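Local structure of probable glutaredoxin ssr2061 (Synechocystis sp., 4MJE) at residues E19-S24 against E56-R61; K37-E42 against A86-G91; P69-F72 against H77-G80. The protein probably reduces small disulfides and protein disulfides as a glutathione-dependent oxidoreductase, a glutaredoxin of the thioredoxin fold. The protein carries 1 engineered substitution. All blocks are in the same frame, centred on the assembly; numbering follows the deposited sequence.

Contact 1. Residues E19-S24 against E56-R61; sequences EIYTWS and EAMAAR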
ATOM      1  N   GLU A  19      -1.675   0.858  -2.257  1.00  3.38           N
ATOM      2  CA  GLU A  19      -2.403   2.038  -1.804  1.00  3.16           C
ATOM      3  C   GLU A  19      -2.289   2.180  -0.301  1.00  3.24           C
ATOM      4  O   GLU A  19      -2.418   1.192   0.434  1.00  4.19           O
ATOM      5  CB  GLU A  19      -3.890   1.940  -2.138  1.00  4.13           C
ATOM      6  CG  GLU A  19      -4.198   1.735  -3.604  1.00  4.76           C
ATOM      7  CD  GLU A  19      -5.618   1.259  -3.807  1.00  4.82           C
ATOM      8  OE1 GLU A  19      -6.505   2.094  -4.090  1.00  5.55           O
ATOM      9  OE2 GLU A  19      -5.862   0.046  -3.673  1.00  7.65           O
ATOM     10  N   ILE A  20      -2.067   3.407   0.146  1.00  2.88           N
ATOM     11  CA  ILE A  20      -2.099   3.684   1.576  1.00  2.57           C
ATOM     12  C   ILE A  20      -2.843   4.981   1.848  1.00  3.31           C
ATOM     13  O   ILE A  20      -2.544   6.010   1.235  1.00  3.42           O
ATOM     14  CB  ILE A  20      -0.670   3.734   2.190  1.00  2.73           C
ATOM     15  CG1 ILE A  20      -0.760   3.950   3.703  1.00  2.77           C
ATOM     16  CG2 ILE A  20       0.227   4.784   1.517  1.00  3.74           C
ATOM     17  CD1 ILE A  20       0.534   3.789   4.434  1.00  4.66           C
ATOM     18  N   TYR A  21      -3.852   4.896   2.721  1.00  3.54           N
ATOM     19  CA  TYR A  21      -4.600   6.050   3.190  1.00  3.33           C
ATOM     20  C   TYR A  21      -3.952   6.589   4.469  1.00  3.47           C
ATOM     21  O   TYR A  21      -3.636   5.827   5.391  1.00  3.78           O
ATOM     22  CB  TYR A  21      -6.058   5.709   3.515  1.00  4.38           C
ATOM     23  CG  TYR A  21      -6.929   5.158   2.410  1.00  3.57           C
ATOM     24  CD1 TYR A  21      -7.964   5.910   1.868  1.00  4.62           C
ATOM     25  CD2 TYR A  21      -6.792   3.840   1.978  1.00  4.47           C
ATOM     26  CE1 TYR A  21      -8.806   5.375   0.899  1.00  4.25           C
ATOM     27  CE2 TYR A  21      -7.627   3.310   1.014  1.00  4.77           C
ATOM     28  CZ  TYR A  21      -8.616   4.074   0.493  1.00  4.41           C
ATOM     29  OH  TYR A  21      -9.461   3.521  -0.439  1.00  5.75           O
ATOM     30  N   THR A  22      -3.756   7.904   4.522  1.00  3.77           N
ATOM     31  CA  THR A  22      -3.005   8.500   5.617  1.00  3.15           C
ATOM     32  C   THR A  22      -3.572   9.849   6.050  1.00  3.64           C
ATOM     33  O   THR A  22      -4.311  10.504   5.316  1.00  4.07           O
ATOM     34  CB  THR A  22      -1.560   8.809   5.191  1.00  3.55           C
ATOM     35  OG1 THR A  22      -1.604   9.797   4.168  1.00  4.33           O
ATOM     36  CG2 THR A  22      -0.822   7.601   4.682  1.00  4.43           C
ATOM     37  N   TRP A  23      -3.175  10.257   7.260  1.00  3.71           N
ATOM     38  CA  TRP A  23      -2.994  11.665   7.565  1.00  4.90           C
ATOM     39  C   TRP A  23      -1.483  11.904   7.564  1.00  3.64           C
ATOM     40  O   TRP A  23      -0.721  11.096   8.086  1.00  4.62           O
ATOM     41  CB  TRP A  23      -3.629  12.042   8.916  1.00  3.51           C
ATOM     42  CG  TRP A  23      -5.065  12.421   8.814  1.00  3.00           C
ATOM     43  CD1 TRP A  23      -5.915  12.133   7.785  1.00  3.87           C
ATOM     44  CD2 TRP A  23      -5.830  13.167   9.779  1.00  4.63           C
ATOM     45  NE1 TRP A  23      -7.160  12.657   8.045  1.00  4.39           N
ATOM     46  CE2 TRP A  23      -7.130  13.298   9.260  1.00  4.35           C
ATOM     47  CE3 TRP A  23      -5.539  13.730  11.032  1.00  3.99           C
ATOM     48  CZ2 TRP A  23      -8.139  13.977   9.942  1.00  4.32           C
ATOM     49  CZ3 TRP A  23      -6.547  14.387  11.708  1.00  4.61           C
ATOM     50  CH2 TRP A  23      -7.827  14.504  11.165  1.00  5.46           C
ATOM     51  N   SER A  24      -1.062  13.001   6.946  1.00  3.81           N
ATOM     52  CA  SER A  24       0.352  13.283   6.711  1.00  4.65           C
ATOM     53  C   SER A  24       1.163  13.301   7.993  1.00  4.83           C
ATOM     54  O   SER A  24       2.335  12.905   8.023  1.00  5.05           O
ATOM     55  CB  SER A  24       0.515  14.622   5.987  1.00  6.82           C
ATOM     56  OG  SER A  24      -0.018  15.677   6.739  1.00  6.07           O
ATOM     57  N   GLU A  56     -14.731   8.164   4.847  1.00  7.50           N
ATOM     58  CA  GLU A  56     -15.858   7.243   4.713  1.00  7.28           C
ATOM     59  C   GLU A  56     -15.680   6.310   3.500  1.00  8.17           C
ATOM     60  O   GLU A  56     -16.063   5.149   3.550  1.00  8.47           O
ATOM     61  CB  GLU A  56     -17.164   8.034   4.616  1.00  9.14           C
ATOM     62  CG  GLU A  56     -17.520   8.899   5.845  1.00 12.47           C
ATOM     63  CD  GLU A  56     -17.127   8.290   7.160  1.00 26.91           C
ATOM     64  OE1 GLU A  56     -17.447   7.110   7.373  1.00 36.35           O
ATOM     65  OE2 GLU A  56     -16.506   9.004   7.971  1.00 34.60           O
ATOM     66  N   ALA A  57     -15.092   6.800   2.415  1.00  6.64           N
ATOM     67  CA  ALA A  57     -14.756   5.936   1.285  1.00  6.45           C
ATOM     68  C   ALA A  57     -13.750   4.892   1.739  1.00  6.09           C
ATOM     69  O   ALA A  57     -13.897   3.717   1.410  1.00  6.62           O
ATOM     70  CB  ALA A  57     -14.189   6.752   0.122  1.00  7.17           C
ATOM     71  N   MET A  58     -12.737   5.318   2.491  1.00  5.69           N
ATOM     72  CA  MET A  58     -11.768   4.377   3.046  1.00  5.45           C
ATOM     73  C   MET A  58     -12.452   3.319   3.903  1.00  6.44           C
ATOM     74  O   MET A  58     -12.211   2.122   3.725  1.00  6.25           O
ATOM     75  CB  MET A  58     -10.749   5.120   3.910  1.00  6.26           C
ATOM     76  CG  MET A  58      -9.650   4.233   4.443  1.00  5.10           C
ATOM     77  SD  MET A  58      -8.645   5.067   5.676  1.00  5.82           S
ATOM     78  CE  MET A  58      -9.699   4.911   7.121  1.00  6.07           C
ATOM     79  N   ALA A  59     -13.316   3.749   4.827  1.00  7.35           N
ATOM     80  CA  ALA A  59     -13.978   2.812   5.741  1.00  7.01           C
ATOM     81  C   ALA A  59     -14.822   1.793   4.979  1.00  7.43           C
ATOM     82  O   ALA A  59     -14.943   0.638   5.386  1.00  8.07           O
ATOM     83  CB  ALA A  59     -14.831   3.567   6.736  1.00  8.05           C
ATOM     84  N   ALA A  60     -15.408   2.224   3.871  1.00  8.65           N
ATOM     85  CA  ALA A  60     -16.248   1.343   3.074  1.00 10.11           C
ATOM     86  C   ALA A  60     -15.434   0.172   2.500  1.00  8.80           C
ATOM     87  O   ALA A  60     -15.973  -0.910   2.262  1.00  9.22           O
ATOM     88  CB  ALA A  60     -16.894   2.137   1.966  1.00 12.53           C
ATOM     89  N   ARG A  61     -14.144   0.393   2.255  1.00  7.04           N
ATOM     90  CA  ARG A  61     -13.242  -0.661   1.782  1.00  6.90           C
ATOM     91  C   ARG A  61     -12.497  -1.398   2.875  1.00  7.08           C
ATOM     92  O   ARG A  61     -12.000  -2.501   2.657  1.00  9.93           O
ATOM     93  CB  ARG A  61     -12.145  -0.077   0.903  1.00  8.86           C
ATOM     94  CG  ARG A  61     -12.503   0.242  -0.493  1.00  9.70           C
ATOM     95  CD  ARG A  61     -11.280   0.833  -1.171  1.00 13.31           C
ATOM     96  NE  ARG A  61     -10.395  -0.140  -1.805  1.00  8.15           N
ATOM     97  CZ  ARG A  61      -9.160   0.136  -2.221  1.00  6.67           C
ATOM     98  NH1 ARG A  61      -8.632   1.335  -1.999  1.00  5.88           N
ATOM     99  NH2 ARG A  61      -8.446  -0.767  -2.860  1.00  7.16           N
TER
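Tyr-21 lies with one ring face against Met-58 and its hydroxyl against Arg-61. The contact packs helix 52-61 on strand 18-22 of the central sheet in this thioredoxin-type fold. The short strand and helix axes come within 10.4 Å and run at 131° to each other.

Tyr-21 can be followed outward from its backbone. Its CG is anti to the carbonyl carbon (chi1 -60°), and the ring reaches toward the helix. CB meets the sulfur, with Tyr-21 CB 3.4 Å from Met-58 SD. The ring and the Met-58 side chain then slide past each other in opposite directions. Met-58 CG is 3.5 Å from the centroid of the Tyr-21 ring and lies over the face, a CH-pi contact. Farther along, CD1 and CE1 touch Met-58 CB. The sulfur lies oblique to the ring, near its CG end, and the pair is also a Met-aromatic contact. At the tip, Tyr-21 OH accepts a hydrogen bond of 2.8 Å from Arg-61 NH1, which approaches near the ring plane.

Arg-61 bends at chi3 and crosses both strand side chains at about a right angle. It grips the Glu-19 carboxylate end-on, one nitrogen to each oxygen. NH1 is thus shared between the phenol and the acid. The bond from Arg-61 NH1 to Glu-19 OE1 is 3.1 Å and comes from above the carboxylate plane. Two anchors at NH1 and one at NH2 should fix the rotation of the guanidinium. Glu-19 OE1 also bonds to the Tyr-46 hydroxyl, and Arg-61 makes a cation-pi contact with Phe-72. The straightest of the three bonds is that from Arg-61 NH2 to Glu-19 OE2, 2.8 Å long with an N-H...O angle of 174°, on the syn side of the carboxylate.

Contact 2. Residues K37-E42 against A86-G91; sequences KLKGVE and ALDGAG. Engineered in segment 37-42: Leu-38 (natural residue Arg).
A surface salt bridge links the C-terminal ends of two helices of the thioredoxin-type fold, 27-39 and 81-89. It is formed by Lys-39 and Asp-88, the two residues that touch here. Their backbones stay well apart, with Lys-39 CA and Asp-88 CA 10.4 Å from each other. The side chains come from opposite directions and close the gap between them.

Lys-39 leaves its helix with CG anti to the carbonyl carbon. It bends once, at chi2 (-67°), and is extended beyond that to the ammonium. Asp-88 has CG anti to the backbone N (chi1 -161°), which carries its carboxylate out toward the lysine. The grip is one-sided. NZ hydrogen-bonds to OD2, while Asp-88 OD1 is 3.6 Å from Lys-39 NZ. The methylene next to the charge also leans on the acid, with Lys-39 CE 3.5 Å from Asp-88 OD2.

The ammonium has a second partner, because Lys-39 NZ also makes a salt bridge to Asp-94 of helix 93-97. Leu-93 of that helix touches both Lys-39 and Asp-88. One lysine therefore ties together three helices.

Gly-40 and Gly-91 are the first residues to leave helical angles after the two helices, each with positive phi. Gly-40 follows Lys-39 directly. Gly-91 closes a Schellman motif, with Gly-91 N bonded to Asp-88 O at 3.0 Å. The charged bond itself is short: Lys-39 NZ meets Asp-88 OD2 at 2.8 Å, on the syn side and 33° out of the carboxylate plane.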
ATOM      1  N   LYS A  37       8.567   3.251   1.525  1.00  3.94           N
ATOM      2  CA  LYS A  37       9.627   3.979   0.860  1.00  4.68           C
ATOM      3  C   LYS A  37      10.929   3.182   0.912  1.00  4.97           C
ATOM      4  O   LYS A  37      11.641   3.104  -0.076  1.00  5.39           O
ATOM      5  CB  LYS A  37       9.779   5.383   1.449  1.00  5.96           C
ATOM      6  CG  LYS A  37       8.604   6.272   1.115  1.00  5.63           C
ATOM      7  CD  LYS A  37       8.746   7.606   1.771  1.00  6.30           C
ATOM      8  CE  LYS A  37       7.647   8.548   1.324  1.00  7.89           C
ATOM      9  NZ  LYS A  37       7.808   9.875   2.004  1.00 13.39           N
ATOM     10  N   LEU A  38      11.241   2.551   2.036  1.00  5.24           N
ATOM     11  CA  LEU A  38      12.492   1.810   2.151  1.00  6.02           C
ATOM     12  C   LEU A  38      12.493   0.564   1.251  1.00  5.92           C
ATOM     13  O   LEU A  38      13.556   0.111   0.822  1.00  6.43           O
ATOM     14  CB  LEU A  38      12.764   1.481   3.621  1.00  9.31           C
ATOM     15  CG  LEU A  38      13.120   2.733   4.447  1.00 11.50           C
ATOM     16  CD1 LEU A  38      13.125   2.423   5.943  1.00 12.98           C
ATOM     17  CD2 LEU A  38      14.475   3.336   4.044  1.00 14.67           C
ATOM     18  N   LYS A  39      11.324  -0.010   0.976  1.00  6.39           N
ATOM     19  CA  LYS A  39      11.223  -1.103   0.005  1.00  4.56           C
ATOM     20  C   LYS A  39      11.481  -0.644  -1.444  1.00  5.67           C
ATOM     21  O   LYS A  39      11.813  -1.458  -2.307  1.00  6.90           O
ATOM     22  CB  LYS A  39       9.842  -1.790   0.093  1.00  6.23           C
ATOM     23  CG  LYS A  39       9.539  -2.465   1.415  1.00  6.72           C
ATOM     24  CD  LYS A  39      10.437  -3.647   1.626  1.00  6.88           C
ATOM     25  CE  LYS A  39      10.019  -4.433   2.845  1.00  6.99           C
ATOM     26  NZ  LYS A  39      10.919  -5.562   3.082  1.00  9.47           N
ATOM     27  N   GLY A  40      11.293   0.640  -1.743  1.00  5.93           N
ATOM     28  CA  GLY A  40      11.612   1.140  -3.078  1.00  6.12           C
ATOM     29  C   GLY A  40      10.497   0.936  -4.090  1.00  6.69           C
ATOM     30  O   GLY A  40      10.679   1.225  -5.276  1.00  7.32           O
ATOM     31  N   VAL A  41       9.344   0.461  -3.632  1.00  5.65           N
ATOM     32  CA  VAL A  41       8.213   0.187  -4.511  1.00  6.43           C
ATOM     33  C   VAL A  41       7.476   1.468  -4.880  1.00  6.25           C
ATOM     34  O   VAL A  41       7.518   2.478  -4.177  1.00  8.66           O
ATOM     35  CB  VAL A  41       7.234  -0.796  -3.827  1.00  6.76           C
ATOM     36  CG1 VAL A  41       7.934  -2.125  -3.563  1.00  9.35           C
ATOM     37  CG2 VAL A  41       6.657  -0.175  -2.531  1.00  6.71           C
ATOM     38  N   GLU A  42       6.806   1.400  -6.012  1.00  6.28           N
ATOM     39  CA  GLU A  42       5.939   2.466  -6.461  1.00  6.27           C
ATOM     40  C   GLU A  42       4.598   2.310  -5.765  1.00  5.34           C
ATOM     41  O   GLU A  42       4.039   1.205  -5.756  1.00  6.63           O
ATOM     42  CB  GLU A  42       5.766   2.315  -7.965  1.00  9.81           C
ATOM     43  CG  GLU A  42       4.763   3.240  -8.590  1.00 12.63           C
ATOM     44  CD  GLU A  42       4.368   2.814  -9.995  1.00 14.53           C
ATOM     45  OE1 GLU A  42       4.574   1.627 -10.363  1.00 18.41           O
ATOM     46  OE2 GLU A  42       3.849   3.670 -10.741  1.00 19.40           O
ATOM     47  N   ALA A  86       4.292  -6.343  10.859  1.00  6.28           N
ATOM     48  CA  ALA A  86       4.233  -7.744  11.270  1.00  6.30           C
ATOM     49  C   ALA A  86       4.517  -8.653  10.074  1.00  6.57           C
ATOM     50  O   ALA A  86       5.298  -9.598  10.168  1.00  7.09           O
ATOM     51  CB  ALA A  86       2.870  -8.077  11.919  1.00  8.20           C
ATOM     52  N   LEU A  87       3.907  -8.367   8.934  1.00  7.56           N
ATOM     53  CA  LEU A  87       4.177  -9.146   7.733  1.00  7.05           C
ATOM     54  C   LEU A  87       5.655  -9.101   7.375  1.00  6.78           C
ATOM     55  O   LEU A  87       6.237 -10.117   7.017  1.00  7.08           O
ATOM     56  CB  LEU A  87       3.352  -8.637   6.546  1.00  7.15           C
ATOM     57  CG  LEU A  87       1.871  -8.988   6.528  1.00  8.86           C
ATOM     58  CD1 LEU A  87       1.137  -8.143   5.513  1.00 10.99           C
ATOM     59  CD2 LEU A  87       1.657 -10.471   6.221  1.00 13.06           C
ATOM     60  N   ASP A  88       6.266  -7.928   7.445  1.00  5.55           N
ATOM     61  CA  ASP A  88       7.677  -7.838   7.100  1.00  6.09           C
ATOM     62  C   ASP A  88       8.542  -8.649   8.083  1.00  6.20           C
ATOM     63  O   ASP A  88       9.471  -9.346   7.683  1.00  7.27           O
ATOM     64  CB  ASP A  88       8.153  -6.394   7.034  1.00  7.79           C
ATOM     65  CG  ASP A  88       9.445  -6.240   6.236  1.00  6.81           C
ATOM     66  OD1 ASP A  88      10.279  -5.395   6.631  1.00  8.62           O
ATOM     67  OD2 ASP A  88       9.609  -6.939   5.202  1.00  8.35           O
ATOM     68  N   GLY A  89       8.209  -8.598   9.367  1.00  6.25           N
ATOM     69  CA  GLY A  89       8.961  -9.350  10.358  1.00  5.33           C
ATOM     70  C   GLY A  89       8.845 -10.849  10.207  1.00  6.01           C
ATOM     71  O   GLY A  89       9.739 -11.599  10.609  1.00  6.52           O
ATOM     72  N   ALA A  90       7.731 -11.282   9.630  1.00  8.35           N
ATOM     73  CA  ALA A  90       7.494 -12.694   9.369  1.00  8.91           C
ATOM     74  C   ALA A  90       8.095 -13.144   8.048  1.00  9.11           C
ATOM     75  O   ALA A  90       8.048 -14.327   7.731  1.00 10.06           O
ATOM     76  CB  ALA A  90       6.002 -12.984   9.375  1.00  9.72           C
ATOM     77  N   GLY A  91       8.636 -12.194   7.287  1.00  8.42           N
ATOM     78  CA  GLY A  91       9.184 -12.481   5.974  1.00 11.02           C
ATOM     79  C   GLY A  91       8.144 -12.605   4.884  1.00  9.74           C
ATOM     80  O   GLY A  91       8.430 -13.179   3.837  1.00 13.95           O
TER

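Contact 3. Residues P69-F72 against H77-G80; sequences PQIF and HIGG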
ATOM      1  N   PRO A  69      -2.958   4.181   9.466  1.00  4.33           N
ATOM      2  CA  PRO A  69      -3.252   4.129   8.037  1.00  3.82           C
ATOM      3  C   PRO A  69      -4.089   2.903   7.684  1.00  3.96           C
ATOM      4  O   PRO A  69      -4.282   2.012   8.505  1.00  5.03           O
ATOM      5  CB  PRO A  69      -1.856   3.985   7.414  1.00  4.86           C
ATOM      6  CG  PRO A  69      -1.120   3.205   8.419  1.00  5.75           C
ATOM      7  CD  PRO A  69      -1.589   3.726   9.754  1.00  5.76           C
ATOM      8  N   GLN A  70      -4.544   2.837   6.432  1.00  3.89           N
ATOM      9  CA  GLN A  70      -5.089   1.587   5.871  1.00  4.36           C
ATOM     10  C   GLN A  70      -4.366   1.312   4.555  1.00  4.09           C
ATOM     11  O   GLN A  70      -4.226   2.208   3.716  1.00  4.67           O
ATOM     12  CB  GLN A  70      -6.609   1.654   5.647  1.00  5.11           C
ATOM     13  CG  GLN A  70      -7.418   1.909   6.919  1.00  6.87           C
ATOM     14  CD  GLN A  70      -7.328   0.777   7.903  1.00  5.82           C
ATOM     15  OE1 GLN A  70      -6.980  -0.350   7.538  1.00  7.55           O
ATOM     16  NE2 GLN A  70      -7.624   1.063   9.166  1.00  7.77           N
ATOM     17  N   ILE A  71      -3.906   0.082   4.403  1.00  4.65           N
ATOM     18  CA  ILE A  71      -3.075  -0.327   3.288  1.00  5.63           C
ATOM     19  C   ILE A  71      -3.746  -1.434   2.506  1.00  4.12           C
ATOM     20  O   ILE A  71      -4.288  -2.353   3.084  1.00  4.50           O
ATOM     21  CB  ILE A  71      -1.707  -0.819   3.815  1.00  8.18           C
ATOM     22  CG1 ILE A  71      -0.984   0.326   4.528  1.00  9.19           C
ATOM     23  CG2 ILE A  71      -0.836  -1.376   2.696  1.00  6.90           C
ATOM     24  CD1 ILE A  71      -0.064  -0.130   5.620  1.00 11.62           C
ATOM     25  N   PHE A  72      -3.683  -1.299   1.177  1.00  3.84           N
ATOM     26  CA  PHE A  72      -4.196  -2.278   0.217  1.00  4.22           C
ATOM     27  C   PHE A  72      -3.087  -2.642  -0.765  1.00  3.96           C
ATOM     28  O   PHE A  72      -2.370  -1.774  -1.238  1.00  4.87           O
ATOM     29  CB  PHE A  72      -5.416  -1.719  -0.548  1.00  3.74           C
ATOM     30  CG  PHE A  72      -6.619  -1.476   0.333  1.00  5.72           C
ATOM     31  CD1 PHE A  72      -6.655  -0.375   1.178  1.00  4.79           C
ATOM     32  CD2 PHE A  72      -7.696  -2.356   0.344  1.00  4.66           C
ATOM     33  CE1 PHE A  72      -7.753  -0.156   2.010  1.00  5.76           C
ATOM     34  CE2 PHE A  72      -8.793  -2.106   1.172  1.00  6.81           C
ATOM     35  CZ  PHE A  72      -8.792  -1.024   2.005  1.00  6.30           C
ATOM     36  N   HIS A  77      -7.211  -5.762   1.307  1.00  5.57           N
ATOM     37  CA  HIS A  77      -6.960  -5.017   2.525  1.00  4.87           C
ATOM     38  C   HIS A  77      -5.925  -5.740   3.377  1.00  7.45           C
ATOM     39  O   HIS A  77      -6.147  -6.850   3.838  1.00  8.70           O
ATOM     40  CB  HIS A  77      -8.263  -4.887   3.301  1.00  5.91           C
ATOM     41  CG  HIS A  77      -8.169  -3.987   4.488  1.00  6.41           C
ATOM     42  ND1 HIS A  77      -8.902  -4.183   5.636  1.00  8.52           N
ATOM     43  CD2 HIS A  77      -7.425  -2.883   4.698  1.00  6.26           C
ATOM     44  CE1 HIS A  77      -8.609  -3.231   6.503  1.00  9.21           C
ATOM     45  NE2 HIS A  77      -7.718  -2.429   5.958  1.00  7.47           N
ATOM     46  N   ILE A  78      -4.785  -5.105   3.575  1.00  5.25           N
ATOM     47  CA  ILE A  78      -3.697  -5.652   4.391  1.00  7.14           C
ATOM     48  C   ILE A  78      -3.836  -5.245   5.855  1.00  8.82           C
ATOM     49  O   ILE A  78      -3.525  -6.021   6.760  1.00  9.60           O
ATOM     50  CB  ILE A  78      -2.330  -5.179   3.842  1.00 10.73           C
ATOM     51  CG1 ILE A  78      -2.208  -5.521   2.354  1.00 11.26           C
ATOM     52  CG2 ILE A  78      -1.178  -5.771   4.648  1.00 11.95           C
ATOM     53  CD1 ILE A  78      -2.370  -7.000   2.045  1.00 15.04           C
ATOM     54  N   GLY A  79      -4.339  -4.041   6.092  1.00  7.03           N
ATOM     55  CA  GLY A  79      -4.501  -3.555   7.445  1.00  8.11           C
ATOM     56  C   GLY A  79      -3.762  -2.266   7.656  1.00  7.38           C
ATOM     57  O   GLY A  79      -3.649  -1.433   6.753  1.00  8.59           O
ATOM     58  N   GLY A  80      -3.238  -2.107   8.859  1.00  7.58           N
ATOM     59  CA  GLY A  80      -2.604  -0.876   9.288  1.00  7.12           C
ATOM     60  C   GLY A  80      -1.107  -0.967   9.393  1.00  5.14           C
ATOM     61  O   GLY A  80      -0.477  -1.834   8.801  1.00  6.69           O
TER
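His-77 sets its CG anti to the backbone N (chi1 -173°), which lays the imidazole over the ring of Phe-72, its partner in a non-hydrogen-bonded pair of a beta hairpin. Both side chains lie on the same face. The hairpin, strands 70-73 and 76-79, forms one edge of the thioredoxin-type sheet. The rings make an offset stack, with centroids 4.8 Å apart and planes at 26°. His-77 CD2 sits over the Phe-72 face, toward its rim.

Gln-70 bends at chi2 (-66°) and brings its carbonyl to the histidine edge. His-77 NE2 donates to Gln-70 OE1 at 2.7 Å. The oxygen is in the imidazole plane, but NE2 is tilted from the amide plane. Asn-63 takes the other ring nitrogen, ND1, and Ser-67 O holds the Gln-70 amide nitrogen. The imidazole is thus held by a bond at each nitrogen and by the stack.

The backbone carries a classic beta bulge, where Ile-78 and Gly-79 both face Ile-71. Ile-71 O accepts a bond from Ile-78 N at 2.8 Å and a weak one from Gly-79 N at 3.4 Å. Toward the same strand, Ile-71 N donates to Gly-79 O at 2.8 Å. Gly-79 has positive phi, where a CB would press on the carbonyl before it.

Pro-69 follows a cis peptide bond, as in thioredoxin-fold proteins generally, and touches Cys-29 of the CxxC motif. Gly-80 is the N-cap of helix 81-89, and Gly-80 CA makes a CA-H...O contact of 3.4 Å with Pro-69 O.

How the contacts relate
Contacts 1 and 3 are buried and share one sheet, while contact 2 lies at the surface, across the chain's centre from contact 1. Strands 18-22 and 70-73 are neighbours, and Glu-19 and Tyr-21 bond through their backbones to Phe-72 and Gln-70. The centres of contacts 1 and 3 are about 8 Å apart. Contact 1 joins helix to sheet through an aromatic face and an ion pair with one buried partner, Glu-19. Contact 3 joins strand to strand, through backbone bonds and a ring stack. Contact 2 relies on a single charged pair between helix ends. It meets contact 3 where Leu-87 packs on Ile-78, and its chain loop encloses the hairpin.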